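Local coordinates for protein BspA (BspA_V) (Streptococcus agalactiae serotype III, PDB 5DZ8) that forms the variable domain of a cell wall-anchored antigen I/II-family adhesin, which probably helps the bacterium attach to surfaces, at residues N143-V146 against F147-H150. Sequence-based numbering, arbitrary orientation.
Sequences NVEV and FKIH
The carboxylate of Glu145 receives Lys148 NZ at OE2, 2.6 Å away, on the syn side and 22° out of its plane, in a hydrogen-bonded salt bridge; Lys148 CG lies 3.3 Å from the same OE2. The Phe147 ring stands obliquely beside the carbonyl carbon of Val146, its CD2 3.9 Å from Val146 CG2. Both acid and lysine have the length to meet three positions apart along the strand: Glu145 reaches out with CG anti to its amide nitrogen, while Lys148 bends at its last torsion (chi4 -76°) to bring the ammonium back. The backbone at Val146-Phe147, with a Val146 psi of -22° amid otherwise extended residues, is consistent with a classic beta bulge in strand 144-167, which probably explains why two successive side chains are both buried on one side, where a regular strand would put them on opposite sides. Apolar residues suit that side: Val146 packs on Leu129 and Ile8 and Phe147 on Leu127, all of the six-stranded sheet, while Val100, also touching Phe147, is on the adjacent strand of its own sheet. The charged pair suits the partly exposed side, where Ser160 of the second subunit also hydrogen-bonds Glu145 OE2. That subunit's strand pairs antiparallel with this one, continuing the three-stranded sheet across the interface.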
ATOM      1  N   ASN A 143      -2.969 -11.025  26.929  1.00 32.02           N
ATOM      2  CA  ASN A 143      -3.346 -10.174  25.796  1.00 35.76           C
ATOM      3  C   ASN A 143      -4.272 -10.865  24.823  1.00 32.17           C
ATOM      4  O   ASN A 143      -3.945 -11.907  24.280  1.00 31.77           O
ATOM      5  CB  ASN A 143      -2.089  -9.696  25.096  1.00 36.11           C
ATOM      6  CG  ASN A 143      -1.250  -8.846  26.004  1.00 34.48           C
ATOM      7  OD1 ASN A 143      -1.758  -8.175  26.902  1.00 39.34           O
ATOM      8  ND2 ASN A 143       0.017  -8.921  25.836  1.00 39.77           N
ATOM      9  N   VAL A 144      -5.459 -10.300  24.685  1.00 32.02           N
ATOM     10  CA  VAL A 144      -6.551 -10.879  23.884  1.00 33.36           C
ATOM     11  C   VAL A 144      -6.874  -9.896  22.768  1.00 30.61           C
ATOM     12  O   VAL A 144      -7.315  -8.784  23.030  1.00 29.61           O
ATOM     13  CB  VAL A 144      -7.761 -11.089  24.780  1.00 38.65           C
ATOM     14  CG1 VAL A 144      -8.948 -11.598  23.996  1.00 41.88           C
ATOM     15  CG2 VAL A 144      -7.423 -12.057  25.899  1.00 38.05           C
ATOM     16  N   GLU A 145      -6.493 -10.236  21.544  1.00 33.52           N
ATOM     17  CA  GLU A 145      -6.828  -9.426  20.353  1.00 34.38           C
ATOM     18  C   GLU A 145      -8.318  -9.224  20.220  1.00 34.65           C
ATOM     19  O   GLU A 145      -9.095 -10.180  20.276  1.00 34.44           O
ATOM     20  CB  GLU A 145      -6.340 -10.113  19.108  1.00 37.72           C
ATOM     21  CG  GLU A 145      -6.554  -9.356  17.815  1.00 43.19           C
ATOM     22  CD  GLU A 145      -5.944 -10.096  16.639  1.00 49.76           C
ATOM     23  OE1 GLU A 145      -6.177 -11.329  16.520  1.00 59.43           O
ATOM     24  OE2 GLU A 145      -5.229  -9.457  15.838  1.00 51.45           O
ATOM     25  N   VAL A 146      -8.737  -7.975  20.083  1.00 32.86           N
ATOM     26  CA  VAL A 146     -10.172  -7.694  19.868  1.00 32.10           C
ATOM     27  C   VAL A 146     -10.421  -7.016  18.537  1.00 30.58           C
ATOM     28  O   VAL A 146     -11.546  -7.037  18.067  1.00 31.77           O
ATOM     29  CB  VAL A 146     -10.813  -6.923  21.064  1.00 29.77           C
ATOM     30  CG1 VAL A 146     -10.705  -7.774  22.335  1.00 30.61           C
ATOM     31  CG2 VAL A 146     -10.078  -5.608  21.330  1.00 30.35           C
ATOM     32  N   PHE A 147      -9.404  -6.375  17.957  1.00 30.45           N
ATOM     33  CA  PHE A 147      -9.467  -5.943  16.562  1.00 29.78           C
ATOM     34  C   PHE A 147      -8.097  -5.660  16.060  1.00 31.83           C
ATOM     35  O   PHE A 147      -7.155  -5.743  16.831  1.00 31.53           O
ATOM     36  CB  PHE A 147     -10.419  -4.741  16.362  1.00 30.73           C
ATOM     37  CG  PHE A 147     -10.080  -3.501  17.175  1.00 30.26           C
ATOM     38  CD1 PHE A 147      -9.193  -2.575  16.711  1.00 31.44           C
ATOM     39  CD2 PHE A 147     -10.721  -3.235  18.351  1.00 29.57           C
ATOM     40  CE1 PHE A 147      -8.929  -1.432  17.423  1.00 30.31           C
ATOM     41  CE2 PHE A 147     -10.458  -2.109  19.094  1.00 26.29           C
ATOM     42  CZ  PHE A 147      -9.534  -1.220  18.650  1.00 27.54           C
ATOM     43  N   LYS A 148      -7.962  -5.371  14.758  1.00 35.96           N
ATOM     44  CA  LYS A 148      -6.651  -5.065  14.184  1.00 36.32           C
ATOM     45  C   LYS A 148      -6.668  -3.695  13.654  1.00 32.37           C
ATOM     46  O   LYS A 148      -7.719  -3.217  13.346  1.00 29.49           O
ATOM     47  CB  LYS A 148      -6.289  -5.994  13.037  1.00 41.63           C
ATOM     48  CG  LYS A 148      -6.121  -7.436  13.419  1.00 44.25           C
ATOM     49  CD  LYS A 148      -5.512  -8.213  12.264  1.00 47.56           C
ATOM     50  CE  LYS A 148      -5.820  -9.690  12.336  1.00 48.91           C
ATOM     51  NZ  LYS A 148      -4.991 -10.337  13.366  1.00 50.85           N
ATOM     52  N   ILE A 149      -5.474  -3.118  13.498  1.00 34.24           N
ATOM     53  CA  ILE A 149      -5.266  -1.760  13.001  1.00 35.54           C
ATOM     54  C   ILE A 149      -4.135  -1.705  11.988  1.00 37.04           C
ATOM     55  O   ILE A 149      -3.089  -2.332  12.205  1.00 37.77           O
ATOM     56  CB  ILE A 149      -4.864  -0.794  14.118  1.00 38.51           C
ATOM     57  CG1 ILE A 149      -5.956  -0.696  15.175  1.00 47.08           C
ATOM     58  CG2 ILE A 149      -4.684   0.613  13.568  1.00 42.26           C
ATOM     59  CD1 ILE A 149      -5.419  -0.284  16.541  1.00 49.24           C
ATOM     60  N   HIS A 150      -4.355  -0.959  10.897  1.00 36.63           N
ATOM     61  CA  HIS A 150      -3.338  -0.678   9.881  1.00 39.04           C
ATOM     62  C   HIS A 150      -3.154   0.832   9.774  1.00 38.01           C
ATOM     63  O   HIS A 150      -4.091   1.592   9.619  1.00 38.01           O
ATOM     64  CB  HIS A 150      -3.674  -1.234   8.480  1.00 40.59           C
ATOM     65  CG  HIS A 150      -3.845  -2.718   8.417  1.00 44.75           C
ATOM     66  ND1 HIS A 150      -4.413  -3.358   7.329  1.00 44.65           N
ATOM     67  CD2 HIS A 150      -3.547  -3.696   9.308  1.00 48.39           C
ATOM     68  CE1 HIS A 150      -4.453  -4.662   7.555  1.00 45.73           C
ATOM     69  NE2 HIS A 150      -3.921  -4.896   8.742  1.00 49.05           N
TER